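PDB 2RFR: SnoaL-like domain-containing protein from Novosphingobium aromaticivorans, which is of unknown function but belongs to the SnoaL-like group of the NTF2-like superfamily, whose cone-shaped alpha+beta fold often encloses a ligand pocket. Local coordinates for residues E19-L24 / V90-D95; E23-Y28 / A99-V104; V45-Y50 / T124-P129; Y50-F55 / S115-A120. All blocks are in the same frame, centred on the assembly; numbering follows the deposited sequence. Where two conformers were deposited one is given.

Contact 1 (E19-L24 / V90-D95)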
loop_
_atom_site.group_PDB
_atom_site.type_symbol
_atom_site.label_atom_id
_atom_site.label_comp_id
_atom_site.label_asym_id
_atom_site.label_seq_id
_atom_site.Cartn_x
_atom_site.Cartn_y
_atom_site.Cartn_z
ATOM N N GLU A 19 -10.873 -6.039 5.420
ATOM C CA GLU A 19 -10.573 -6.111 4.012
ATOM C C GLU A 19 -11.534 -5.215 3.221
ATOM O O GLU A 19 -11.138 -4.589 2.214
ATOM C CB GLU A 19 -10.533 -7.588 3.576
ATOM C CG GLU A 19 -10.451 -7.848 2.120
ATOM C CD GLU A 19 -9.203 -7.401 1.529
ATOM O OE1 GLU A 19 -8.233 -7.178 2.238
ATOM O OE2 GLU A 19 -9.201 -7.365 0.299
ATOM N N GLU A 20 -12.794 -5.128 3.630
ATOM C CA GLU A 20 -13.760 -4.240 2.981
ATOM C C GLU A 20 -13.384 -2.799 3.139
ATOM O O GLU A 20 -13.485 -2.036 2.170
ATOM C CB GLU A 20 -15.155 -4.449 3.545
ATOM C CG GLU A 20 -16.250 -4.701 2.649
ATOM C CD GLU A 20 -17.603 -4.881 3.322
ATOM O OE1 GLU A 20 -17.845 -5.889 4.019
ATOM O OE2 GLU A 20 -18.388 -3.955 3.120
ATOM N N ILE A 21 -12.966 -2.434 4.320
ATOM C CA ILE A 21 -12.570 -1.045 4.589
ATOM C C ILE A 21 -11.314 -0.709 3.751
ATOM O O ILE A 21 -11.256 0.357 3.135
ATOM C CB ILE A 21 -12.353 -0.857 6.073
ATOM C CG1 ILE A 21 -13.679 -0.937 6.805
ATOM C CG2 ILE A 21 -11.616 0.481 6.359
ATOM C CD1 ILE A 21 -13.563 -1.231 8.304
ATOM N N ARG A 22 -10.334 -1.604 3.718
ATOM C CA ARG A 22 -9.150 -1.368 2.900
ATOM C C ARG A 22 -9.495 -1.231 1.432
ATOM O O ARG A 22 -8.888 -0.424 0.697
ATOM C CB ARG A 22 -8.113 -2.455 3.172
ATOM C CG ARG A 22 -7.470 -2.277 4.558
ATOM C CD ARG A 22 -6.329 -3.211 4.727
ATOM N NE ARG A 22 -5.447 -2.698 5.795
ATOM C CZ ARG A 22 -5.470 -3.156 7.027
ATOM N NH1 ARG A 22 -6.303 -4.147 7.350
ATOM N NH2 ARG A 22 -4.662 -2.678 7.964
ATOM N N GLU A 23 -10.447 -2.034 0.950
ATOM C CA GLU A 23 -10.901 -1.963 -0.435
ATOM C C GLU A 23 -11.562 -0.634 -0.728
ATOM O O GLU A 23 -11.285 -0.041 -1.789
ATOM C CB GLU A 23 -11.773 -3.219 -0.763
ATOM C CG GLU A 23 -12.334 -3.296 -2.099
ATOM C CD GLU A 23 -11.343 -3.561 -3.221
ATOM O OE1 GLU A 23 -10.262 -4.265 -3.123
ATOM O OE2 GLU A 23 -11.803 -3.223 -4.303
ATOM N N LEU A 24 -12.373 -0.068 0.174
ATOM C CA LEU A 24 -12.930 1.270 -0.038
ATOM C C LEU A 24 -11.833 2.281 -0.251
ATOM O O LEU A 24 -11.900 3.109 -1.160
ATOM C CB LEU A 24 -13.782 1.744 1.170
ATOM C CG LEU A 24 -15.129 1.123 1.473
ATOM C CD1 LEU A 24 -15.670 1.668 2.782
ATOM C CD2 LEU A 24 -16.137 1.421 0.297
ATOM N N VAL A 90 -6.036 0.241 10.237
ATOM C CA VAL A 90 -7.481 0.154 10.409
ATOM C C VAL A 90 -7.767 -0.355 11.795
ATOM O O VAL A 90 -7.160 -1.344 12.220
ATOM C CB VAL A 90 -8.085 -0.771 9.331
ATOM C CG1 VAL A 90 -9.627 -0.962 9.585
ATOM C CG2 VAL A 90 -7.834 -0.245 7.921
ATOM N N THR A 91 -8.708 0.283 12.477
ATOM C CA THR A 91 -9.262 -0.208 13.754
ATOM C C THR A 91 -10.778 -0.321 13.632
ATOM O O THR A 91 -11.427 0.648 13.322
ATOM C CB THR A 91 -8.930 0.729 14.880
ATOM O OG1 THR A 91 -7.512 0.826 15.021
ATOM C CG2 THR A 91 -9.545 0.236 16.221
ATOM N N VAL A 92 -11.307 -1.526 13.828
ATOM C CA VAL A 92 -12.729 -1.779 13.848
ATOM C C VAL A 92 -13.222 -1.875 15.276
ATOM O O VAL A 92 -12.613 -2.556 16.104
ATOM C CB VAL A 92 -13.046 -3.068 13.075
ATOM C CG1 VAL A 92 -14.546 -3.412 13.134
ATOM C CG2 VAL A 92 -12.498 -3.000 11.647
ATOM N N GLU A 93 -14.324 -1.204 15.558
ATOM C CA GLU A 93 -14.995 -1.263 16.840
ATOM C C GLU A 93 -16.484 -1.478 16.583
ATOM O O GLU A 93 -17.224 -0.548 16.389
ATOM C CB GLU A 93 -14.769 0.033 17.605
ATOM C CG GLU A 93 -13.314 0.269 17.974
ATOM N N GLY A 94 -16.896 -2.727 16.581
ATOM C CA GLY A 94 -18.290 -3.032 16.349
ATOM C C GLY A 94 -18.748 -2.758 14.956
ATOM O O GLY A 94 -18.351 -3.423 14.036
ATOM N N ASP A 95 -19.591 -1.742 14.813
ATOM C CA ASP A 95 -20.167 -1.328 13.538
ATOM C C ASP A 95 -19.538 -0.024 13.035
ATOM O O ASP A 95 -20.064 0.550 12.098
ATOM C CB ASP A 95 -21.683 -1.178 13.659
ATOM C CG ASP A 95 -22.384 -2.476 13.983
ATOM O OD1 ASP A 95 -21.881 -3.535 13.541
ATOM O OD2 ASP A 95 -23.432 -2.427 14.669
#

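Contact 2 (E23-Y28 / A99-V104)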
loop_
_atom_site.group_PDB
_atom_site.type_symbol
_atom_site.label_atom_id
_atom_site.label_comp_id
_atom_site.label_asym_id
_atom_site.label_seq_id
_atom_site.Cartn_x
_atom_site.Cartn_y
_atom_site.Cartn_z
ATOM N N GLU A 23 -10.447 -2.034 0.950
ATOM C CA GLU A 23 -10.901 -1.963 -0.435
ATOM C C GLU A 23 -11.562 -0.634 -0.728
ATOM O O GLU A 23 -11.285 -0.041 -1.789
ATOM C CB GLU A 23 -11.773 -3.219 -0.763
ATOM C CG GLU A 23 -12.334 -3.296 -2.099
ATOM C CD GLU A 23 -11.343 -3.561 -3.221
ATOM O OE1 GLU A 23 -10.262 -4.265 -3.123
ATOM O OE2 GLU A 23 -11.803 -3.223 -4.303
ATOM N N LEU A 24 -12.373 -0.068 0.174
ATOM C CA LEU A 24 -12.930 1.270 -0.038
ATOM C C LEU A 24 -11.833 2.281 -0.251
ATOM O O LEU A 24 -11.900 3.109 -1.160
ATOM C CB LEU A 24 -13.782 1.744 1.170
ATOM C CG LEU A 24 -15.129 1.123 1.473
ATOM C CD1 LEU A 24 -15.670 1.668 2.782
ATOM C CD2 LEU A 24 -16.137 1.421 0.297
ATOM N N ILE A 25 -10.854 2.282 0.632
ATOM C CA ILE A 25 -9.788 3.235 0.563
ATOM C C ILE A 25 -8.970 3.055 -0.731
ATOM O O ILE A 25 -8.661 4.053 -1.403
ATOM C CB ILE A 25 -8.878 3.166 1.809
ATOM C CG1 ILE A 25 -9.706 3.389 3.067
ATOM C CG2 ILE A 25 -7.696 4.174 1.700
ATOM C CD1 ILE A 25 -8.897 3.119 4.368
ATOM N N ALA A 26 -8.713 1.815 -1.123
ATOM C CA ALA A 26 -7.932 1.512 -2.345
ATOM C C ALA A 26 -8.704 1.899 -3.603
ATOM O O ALA A 26 -8.066 2.117 -4.637
ATOM C CB ALA A 26 -7.554 0.065 -2.359
ATOM N N ARG A 27 -10.044 1.959 -3.561
ATOM C CA ARG A 27 -10.803 2.374 -4.717
ATOM C C ARG A 27 -10.840 3.873 -4.926
ATOM O O ARG A 27 -11.119 4.299 -6.040
ATOM C CB ARG A 27 -12.265 1.875 -4.564
ATOM C CG ARG A 27 -12.400 0.379 -4.782
ATOM C CD ARG A 27 -13.874 -0.060 -4.496
ATOM N NE ARG A 27 -13.953 -1.504 -4.596
ATOM N N TYR A 28 -10.585 4.681 -3.894
ATOM C CA TYR A 28 -10.726 6.105 -4.005
ATOM C C TYR A 28 -9.881 6.642 -5.160
ATOM O O TYR A 28 -10.384 7.393 -6.013
ATOM C CB TYR A 28 -10.354 6.794 -2.667
ATOM C CG TYR A 28 -10.483 8.283 -2.828
ATOM C CD1 TYR A 28 -11.669 8.928 -2.576
ATOM C CD2 TYR A 28 -9.398 9.071 -3.290
ATOM C CE1 TYR A 28 -11.809 10.291 -2.839
ATOM C CE2 TYR A 28 -9.586 10.422 -3.576
ATOM C CZ TYR A 28 -10.784 11.007 -3.350
ATOM O OH TYR A 28 -11.043 12.330 -3.614
ATOM N N ALA A 99 -9.563 4.666 10.054
ATOM C CA ALA A 99 -8.334 4.326 9.356
ATOM C C ALA A 99 -7.500 5.572 9.255
ATOM O O ALA A 99 -8.002 6.693 9.182
ATOM C CB ALA A 99 -8.631 3.798 7.945
ATOM N N ARG A 100 -6.196 5.407 9.193
ATOM C CA ARG A 100 -5.258 6.475 8.926
ATOM C C ARG A 100 -4.314 6.038 7.820
ATOM O O ARG A 100 -3.892 4.886 7.786
ATOM C CB ARG A 100 -4.471 6.832 10.178
ATOM C CG ARG A 100 -5.305 7.486 11.294
ATOM C CD ARG A 100 -4.578 7.393 12.624
ATOM N NE ARG A 100 -4.685 6.055 13.232
ATOM C CZ ARG A 100 -3.697 5.386 13.849
ATOM N NH1 ARG A 100 -2.487 5.888 14.005
ATOM N NH2 ARG A 100 -3.921 4.165 14.323
ATOM N N CYS A 101 -3.984 6.965 6.921
ATOM C CA CYS A 101 -3.079 6.678 5.820
ATOM C C CYS A 101 -2.479 8.022 5.358
ATOM O O CYS A 101 -2.931 9.080 5.700
ATOM C CB CYS A 101 -3.744 5.934 4.665
ATOM S SG CYS A 101 -5.004 6.850 3.744
ATOM N N HIS A 102 -1.478 7.860 4.531
ATOM C CA HIS A 102 -0.900 8.984 3.805
ATOM C C HIS A 102 -1.491 9.025 2.428
ATOM O O HIS A 102 -1.876 7.991 1.855
ATOM C CB HIS A 102 0.603 8.824 3.678
ATOM C CG HIS A 102 1.348 8.795 4.962
ATOM N ND1 HIS A 102 1.691 7.620 5.596
ATOM C CD2 HIS A 102 1.805 9.782 5.738
ATOM C CE1 HIS A 102 2.381 7.925 6.693
ATOM N NE2 HIS A 102 2.448 9.239 6.813
ATOM N N SER A 103 -1.500 10.192 1.804
ATOM C CA SER A 103 -1.813 10.311 0.377
ATOM C C SER A 103 -0.855 11.276 -0.292
ATOM O O SER A 103 -0.448 12.271 0.299
ATOM C CB SER A 103 -3.272 10.719 0.189
ATOM O OG SER A 103 -3.588 11.988 0.754
ATOM N N VAL A 104 -0.487 10.945 -1.499
ATOM C CA VAL A 104 0.313 11.805 -2.344
ATOM C C VAL A 104 -0.440 12.011 -3.641
ATOM O O VAL A 104 -0.866 11.023 -4.252
ATOM C CB VAL A 104 1.732 11.215 -2.612
ATOM C CG1 VAL A 104 2.533 12.138 -3.531
ATOM C CG2 VAL A 104 2.434 10.949 -1.287
#

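Contact 3 (V45-Y50 / T124-P129)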
loop_
_atom_site.group_PDB
_atom_site.type_symbol
_atom_site.label_atom_id
_atom_site.label_comp_id
_atom_site.label_asym_id
_atom_site.label_seq_id
_atom_site.Cartn_x
_atom_site.Cartn_y
_atom_site.Cartn_z
ATOM N N VAL A 45 -21.435 7.143 2.882
ATOM C CA VAL A 45 -22.873 7.257 3.242
ATOM C C VAL A 45 -23.441 8.493 2.572
ATOM O O VAL A 45 -22.726 9.428 2.172
ATOM C CB VAL A 45 -23.087 7.230 4.764
ATOM C CG1 VAL A 45 -22.569 5.913 5.366
ATOM C CG2 VAL A 45 -22.509 8.455 5.453
ATOM N N GLU A 46 -24.773 8.534 2.465
ATOM C CA GLU A 46 -25.408 9.622 1.724
ATOM C C GLU A 46 -25.027 11.008 2.211
ATOM O O GLU A 46 -24.817 11.904 1.408
ATOM C CB GLU A 46 -26.958 9.504 1.790
ATOM C CG GLU A 46 -27.699 10.741 1.210
ATOM C CD GLU A 46 -27.395 11.038 -0.260
ATOM O OE1 GLU A 46 -27.267 10.099 -1.050
ATOM O OE2 GLU A 46 -27.277 12.228 -0.633
ATOM N N ASP A 47 -24.976 11.169 3.526
ATOM C CA ASP A 47 -24.610 12.446 4.124
ATOM C C ASP A 47 -23.146 12.494 4.603
ATOM O O ASP A 47 -22.777 13.222 5.509
ATOM C CB ASP A 47 -25.570 12.785 5.262
ATOM C CG ASP A 47 -25.479 11.876 6.425
ATOM O OD1 ASP A 47 -24.913 10.777 6.292
ATOM O OD2 ASP A 47 -26.112 12.214 7.485
ATOM N N GLY A 48 -22.308 11.739 3.914
ATOM C CA GLY A 48 -20.885 11.695 4.233
ATOM C C GLY A 48 -20.185 13.016 3.991
ATOM O O GLY A 48 -20.646 13.862 3.232
ATOM N N GLU A 49 -19.009 13.174 4.610
ATOM C CA GLU A 49 -18.273 14.431 4.481
ATOM C C GLU A 49 -16.821 14.160 4.095
ATOM O O GLU A 49 -16.205 13.173 4.518
ATOM C CB GLU A 49 -18.285 15.170 5.811
ATOM C CG GLU A 49 -19.648 15.571 6.263
ATOM C CD GLU A 49 -19.503 16.374 7.515
ATOM O OE1 GLU A 49 -18.783 15.948 8.481
ATOM O OE2 GLU A 49 -20.220 17.356 7.613
ATOM N N TYR A 50 -16.274 15.122 3.375
ATOM C CA TYR A 50 -14.863 15.144 3.038
ATOM C C TYR A 50 -14.361 16.553 3.326
ATOM O O TYR A 50 -14.760 17.522 2.656
ATOM C CB TYR A 50 -14.668 14.759 1.579
ATOM C CG TYR A 50 -13.221 14.589 1.118
ATOM C CD1 TYR A 50 -12.100 14.709 1.956
ATOM C CD2 TYR A 50 -12.982 14.145 -0.200
ATOM C CE1 TYR A 50 -10.792 14.577 1.456
ATOM C CE2 TYR A 50 -11.680 14.004 -0.680
ATOM C CZ TYR A 50 -10.591 14.199 0.165
ATOM O OH TYR A 50 -9.272 14.071 -0.269
ATOM N N THR A 124 -13.264 7.755 8.862
ATOM C CA THR A 124 -14.200 6.997 9.671
ATOM C C THR A 124 -15.173 6.288 8.780
ATOM O O THR A 124 -15.482 6.749 7.678
ATOM C CB THR A 124 -14.893 7.854 10.668
ATOM O OG1 THR A 124 -15.683 8.802 9.991
ATOM C CG2 THR A 124 -13.965 8.553 11.640
ATOM N N PHE A 125 -15.683 5.150 9.270
ATOM C CA PHE A 125 -16.560 4.272 8.500
ATOM C C PHE A 125 -17.673 3.764 9.386
ATOM O O PHE A 125 -17.543 3.687 10.606
ATOM C CB PHE A 125 -15.788 3.067 7.953
ATOM C CG PHE A 125 -14.582 3.398 7.140
ATOM C CD1 PHE A 125 -13.403 3.617 7.751
ATOM C CD2 PHE A 125 -14.645 3.559 5.783
ATOM C CE1 PHE A 125 -12.275 3.953 7.018
ATOM C CE2 PHE A 125 -13.522 3.914 5.014
ATOM C CZ PHE A 125 -12.338 4.137 5.668
ATOM N N ARG A 126 -18.727 3.300 8.735
ATOM C CA ARG A 126 -19.743 2.539 9.454
ATOM C C ARG A 126 -20.298 1.435 8.611
ATOM O O ARG A 126 -20.311 1.476 7.408
ATOM C CB ARG A 126 -20.794 3.430 10.027
ATOM C CG ARG A 126 -21.742 3.962 9.109
ATOM C CD ARG A 126 -22.923 4.514 9.964
ATOM N NE ARG A 126 -23.854 5.109 9.068
ATOM C CZ ARG A 126 -24.034 6.413 8.846
ATOM N NH1 ARG A 126 -23.380 7.356 9.525
ATOM N NH2 ARG A 126 -24.945 6.745 7.950
ATOM N N ARG A 127 -20.769 0.419 9.311
ATOM C CA ARG A 127 -21.378 -0.729 8.666
ATOM C C ARG A 127 -22.774 -0.327 8.290
ATOM O O ARG A 127 -23.542 0.000 9.151
ATOM C CB ARG A 127 -21.413 -1.910 9.652
ATOM C CG ARG A 127 -21.810 -3.230 8.993
ATOM C CD ARG A 127 -22.149 -4.287 10.084
ATOM N NE ARG A 127 -21.061 -4.455 11.060
ATOM C CZ ARG A 127 -19.944 -5.159 10.806
ATOM N NH1 ARG A 127 -19.761 -5.844 9.657
ATOM N NH2 ARG A 127 -19.000 -5.246 11.733
ATOM N N THR A 128 -23.154 -0.464 7.063
ATOM C CA THR A 128 -24.513 -0.189 6.609
ATOM C C THR A 128 -25.083 -1.488 6.126
ATOM O O THR A 128 -24.362 -2.448 5.933
ATOM C CB THR A 128 -24.530 0.821 5.434
ATOM O OG1 THR A 128 -24.203 0.176 4.186
ATOM C CG2 THR A 128 -23.605 2.036 5.704
ATOM N N PRO A 129 -26.397 -1.516 5.859
ATOM C CA PRO A 129 -26.964 -2.754 5.311
ATOM C C PRO A 129 -26.375 -3.199 3.985
ATOM O O PRO A 129 -26.439 -4.396 3.673
ATOM C CB PRO A 129 -28.466 -2.427 5.200
ATOM C CG PRO A 129 -28.706 -1.404 6.240
ATOM C CD PRO A 129 -27.437 -0.542 6.230
HETATM O O HOH W 1 -23.489 10.371 8.702
#

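Contact 4 (Y50-F55 / S115-A120)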
loop_
_atom_site.group_PDB
_atom_site.type_symbol
_atom_site.label_atom_id
_atom_site.label_comp_id
_atom_site.label_asym_id
_atom_site.label_seq_id
_atom_site.Cartn_x
_atom_site.Cartn_y
_atom_site.Cartn_z
ATOM N N TYR A 50 -16.274 15.122 3.375
ATOM C CA TYR A 50 -14.863 15.144 3.038
ATOM C C TYR A 50 -14.361 16.553 3.326
ATOM O O TYR A 50 -14.760 17.522 2.656
ATOM C CB TYR A 50 -14.668 14.759 1.579
ATOM C CG TYR A 50 -13.221 14.589 1.118
ATOM C CD1 TYR A 50 -12.100 14.709 1.956
ATOM C CD2 TYR A 50 -12.982 14.145 -0.200
ATOM C CE1 TYR A 50 -10.792 14.577 1.456
ATOM C CE2 TYR A 50 -11.680 14.004 -0.680
ATOM C CZ TYR A 50 -10.591 14.199 0.165
ATOM O OH TYR A 50 -9.272 14.071 -0.269
ATOM N N ALA A 51 -13.521 16.659 4.352
ATOM C CA ALA A 51 -12.962 17.900 4.874
ATOM C C ALA A 51 -11.475 17.961 4.611
ATOM O O ALA A 51 -10.762 16.980 4.819
ATOM C CB ALA A 51 -13.267 18.022 6.368
ATOM N N VAL A 52 -11.026 19.104 4.147
ATOM C CA VAL A 52 -9.614 19.381 3.885
ATOM C C VAL A 52 -9.351 20.743 4.515
ATOM O O VAL A 52 -10.076 21.679 4.275
ATOM C CB VAL A 52 -9.247 19.350 2.372
ATOM C CG1 VAL A 52 -7.747 19.598 2.222
ATOM C CG2 VAL A 52 -9.661 18.019 1.731
ATOM N N VAL A 53 -8.256 20.845 5.297
ATOM C CA VAL A 53 -7.936 22.105 5.944
ATOM C C VAL A 53 -7.901 23.219 4.913
ATOM O O VAL A 53 -7.237 23.132 3.894
ATOM C CB VAL A 53 -6.650 22.023 6.757
ATOM C CG1 VAL A 53 -6.279 23.416 7.325
ATOM C CG2 VAL A 53 -6.798 21.034 7.902
ATOM N N GLY A 54 -8.588 24.305 5.179
ATOM C CA GLY A 54 -8.565 25.457 4.284
ATOM C C GLY A 54 -9.467 25.332 3.079
ATOM O O GLY A 54 -9.362 26.156 2.181
ATOM N N PHE A 55 -10.347 24.344 3.051
ATOM C CA PHE A 55 -11.325 24.177 1.987
ATOM C C PHE A 55 -12.685 24.114 2.574
ATOM O O PHE A 55 -12.878 23.727 3.726
ATOM C CB PHE A 55 -11.101 22.870 1.191
ATOM C CG PHE A 55 -9.877 22.867 0.338
ATOM C CD1 PHE A 55 -8.619 22.726 0.866
ATOM C CD2 PHE A 55 -9.983 23.038 -1.009
ATOM C CE1 PHE A 55 -7.476 22.729 0.079
ATOM C CE2 PHE A 55 -8.814 23.066 -1.810
ATOM C CZ PHE A 55 -7.592 22.898 -1.266
ATOM N N SER A 115 5.435 15.662 -6.888
ATOM C CA SER A 115 4.538 15.469 -5.762
ATOM C C SER A 115 3.847 16.779 -5.483
ATOM O O SER A 115 4.439 17.689 -4.935
ATOM C CB SER A 115 5.313 15.000 -4.561
ATOM O OG SER A 115 5.833 13.708 -4.808
ATOM N N HIS A 116 2.615 16.905 -5.964
ATOM C CA HIS A 116 1.830 18.136 -5.868
ATOM C C HIS A 116 1.347 18.404 -4.462
ATOM O O HIS A 116 1.353 19.546 -3.986
ATOM C CB HIS A 116 0.643 17.928 -6.838
ATOM C CG HIS A 116 -0.463 18.973 -6.787
ATOM N ND1 HIS A 116 -0.347 20.240 -7.303
ATOM C CD2 HIS A 116 -1.762 18.844 -6.372
ATOM C CE1 HIS A 116 -1.512 20.847 -7.167
ATOM N NE2 HIS A 116 -2.371 20.035 -6.571
ATOM N N ARG A 117 0.877 17.354 -3.771
ATOM C CA ARG A 117 0.473 17.444 -2.363
ATOM C C ARG A 117 0.938 16.143 -1.702
ATOM O O ARG A 117 0.909 15.077 -2.317
ATOM C CB ARG A 117 -1.059 17.631 -2.222
ATOM C CG ARG A 117 -1.567 18.994 -2.697
ATOM C CD ARG A 117 -3.120 19.136 -2.680
ATOM N NE ARG A 117 -3.660 19.213 -1.295
ATOM C CZ ARG A 117 -3.872 20.330 -0.578
ATOM N NH1 ARG A 117 -3.605 21.540 -1.088
ATOM N NH2 ARG A 117 -4.442 20.264 0.655
ATOM N N VAL A 118 1.319 16.235 -0.432
ATOM C CA VAL A 118 1.607 15.097 0.453
ATOM C C VAL A 118 0.822 15.362 1.721
ATOM O O VAL A 118 0.951 16.439 2.294
ATOM C CB VAL A 118 3.103 14.989 0.770
ATOM C CG1 VAL A 118 3.364 13.897 1.765
ATOM C CG2 VAL A 118 3.926 14.805 -0.512
ATOM N N SER A 119 -0.025 14.402 2.107
ATOM C CA SER A 119 -1.049 14.630 3.126
ATOM C C SER A 119 -1.213 13.484 4.070
ATOM O O SER A 119 -0.950 12.310 3.739
ATOM C CB SER A 119 -2.387 14.877 2.456
ATOM O OG SER A 119 -2.318 15.998 1.536
ATOM N N ALA A 120 -1.708 13.820 5.256
ATOM C CA ALA A 120 -2.291 12.858 6.194
ATOM C C ALA A 120 -3.754 12.731 5.961
ATOM O O ALA A 120 -4.425 13.702 5.571
ATOM C CB ALA A 120 -2.054 13.393 7.589
HETATM O O HOH W 2 -4.905 22.133 2.903
#

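Contact 1 (E19-L24 / V90-D95)
V90 is clasped between I21 and R22 where the long N-terminal helix 5-33 crosses the sheet of the NTF2-like fold. The strand here is 81-93, outermost within the chain. The axes of helix 19-24 and strand 90-93 come within 9.6 Å, and their directions differ by 131°. No hydrogen bond spans the two segments. The contact is made by branched apolar side chains and one guanidinium group.

The two methyls of V90 have different main partners. CG1 is anti to the backbone N (chi1 175°) and turns to I21, with I21 CG2 4.1 Å from V90 CG1. CG2 goes under R22. It sits 3.8 Å from the plane of the R22 guanidinium, over its centre, so V90 CG2 supports one flat face of the charged group. The same methyl also meets the aliphatic stem, with R22 CG 3.9 Å from V90 CG2.

The nitrogens of R22 find their partners outside the two segments. NH2 bonds A88 O of the same chain, and E19 and E23 of the third subunit make salt bridges to NH1 and NH2. The methyl therefore backs a group that belongs to the trimer interface. With an alanine here the guanidinium is gone, which would probably cost E19 and E23 of the third subunit one of their cationic partners and uncover the V90 methyl on that side.

I21 also reaches V92, two residues along the strand and on its same side: I21 CD1 lies 3.9 Å from V92 CG2.

Contact 2 (E23-Y28 / A99-V104)
In the NTF2-like fold a long helix packs across a strongly curved sheet, and I25 is one of the helix residues that fill the space between them. It faces strand 96-109, where A99 and C101 receive it. All three touching residues are buried, and the centre of the contact lies about 4 Å from the centre of the chain. The nearest backbones are still well apart, 9.0 Å from I25 CA to A99 CA, so one isoleucine bridges the layers.

Its two branches divide the work. CG1 stands anti to the carbonyl carbon, and the chain runs on extended (chi2 171°), which carries the terminal methyl to the strand. There I25 CD1 meets A99 CB at 3.7 Å. A99 offers only its CB, and this small residue lets the isoleucine tip come close to the strand.

A99 and C101 point to the helix, while R100 between them points away. This is the usual alternation along a strand. On the far side, R100 bonds L152 O through NH1 and packs on F154, so the C-terminal end of the chain meets the strand on that face. L85 and A88 of strand 81-93 and F125 of strand 112-128 also pack on I25.

Within the helix E23 OE2 makes a salt bridge to R27 NE, 2.8 Å, though the rest of the R27 guanidinium is not modelled. The helix also serves the trimer: E23 OE2 bonds T89 OG1 of the second subunit.

The other branch makes a looser touch: I25 CG2 lies 4.3 Å from C101 SG.

Contact 3 (V45-Y50 / T124-P129)
One face of the R126 guanidinium carries V45, whose CG1 lies 3.5 Å from the plane and is offset toward the rim. At the edge of the group, in its plane, sits a water, and D47 OD1 is also near the plane at the edge. V45 and R126 cross at about a right angle. The contact belongs to the curved sheet of the NTF2-like fold. V45 ends the short strand 44-45 and D47 lies in the turn before strand 48-52. Strand 131-141 runs between them and strand 112-128; V45 is hydrogen-bonded through its backbone to A134, and R126 also packs on V135.

NH2 is the atom of R126 closest to the valine, 3.6 Å from V45 CG1. R126 CG sits between the backbone N and the carbonyl carbon (chi1 75°), and the chain then runs extended to NE, which brings the flat end across to the valine.

D47 and R126 are opposite charges that do not meet directly. D47 OD1 is 4.4 Å from R126 NH2, too long for a salt bridge. The water links them instead. It donates to D47 OD1 at 2.8 Å and accepts from R126 NH1 at 3.1 Å. Their attraction is therefore probably weakened by solvent.

A type I turn from V45 to G48 brings V45 against R126 and D47 near it. It is closed by the bond from G48 N to V45 O, 2.9 Å long.

T128 adds a methyl against the valine, while its OG1 bonds G131 O. T128 CG2 lies 4.0 Å from V45 CG1.

Contact 4 (Y50-F55 / S115-A120)
R117 NH2 touches both V52 and F55: V52 CG1 is 3.7 Å away and F55 CE1 4.0 Å away. The approach to the phenyl ring is oblique, with the ring and guanidinium planes 87° apart, and the pair is a simple van der Waals touch. R117 was modelled in two conformers; one is described.

A water completes the first shell. It accepts from R117 NH2 at 3.0 Å and donates to V53 O at 2.7 Å. It lies in the plane and at the edge of both the guanidinium and the F55 ring.

Next comes a type II turn from V52 to F55, closed by F55 N bonding V52 O. It brings the valine and the phenyl ring to one nitrogen, and the V53 carbonyl to the water bound there. G54 takes the positive phi of the turn (80°). In segment 115-120, H116 and R117 both face V105 as a classic beta bulge. The R117 chain bends at chi3 (71°), which swings its end to the turn.

Further out, strand 131-141 of the NTF2-like sheet lies between strands 48-52 and 112-128, and its N139 touches both V52 and S119.

V53, F55 and R117 also touch crystal neighbours, so the lattice may influence the exact form. With no direct hydrogen bond or salt bridge, this surface contact is likely to be adaptable, its charged end tied to the turn through solvent.

The four contacts spread over one curved sheet. Contacts 1 and 2 share helix 5-33, with centres about 11 Å apart. F125 ties them to the strand of contact 3: I21 CG2 is 3.6 Å from F125 CE1, and A99 CB is 3.8 Å from that atom. Contact 1 also meets contact 3 through the salt bridge of D95 OD1 with R127 NE, 2.8 Å. Y28 OH lies 3.4 Å from CE2 of Y50, the residue common to contacts 3 and 4, whose centres are about 20 Å apart. Contacts 1 and 4 are farthest apart, about 22 Å between centres. No ligand marks an active site; any pocket between helix and sheet remains an inference from the family.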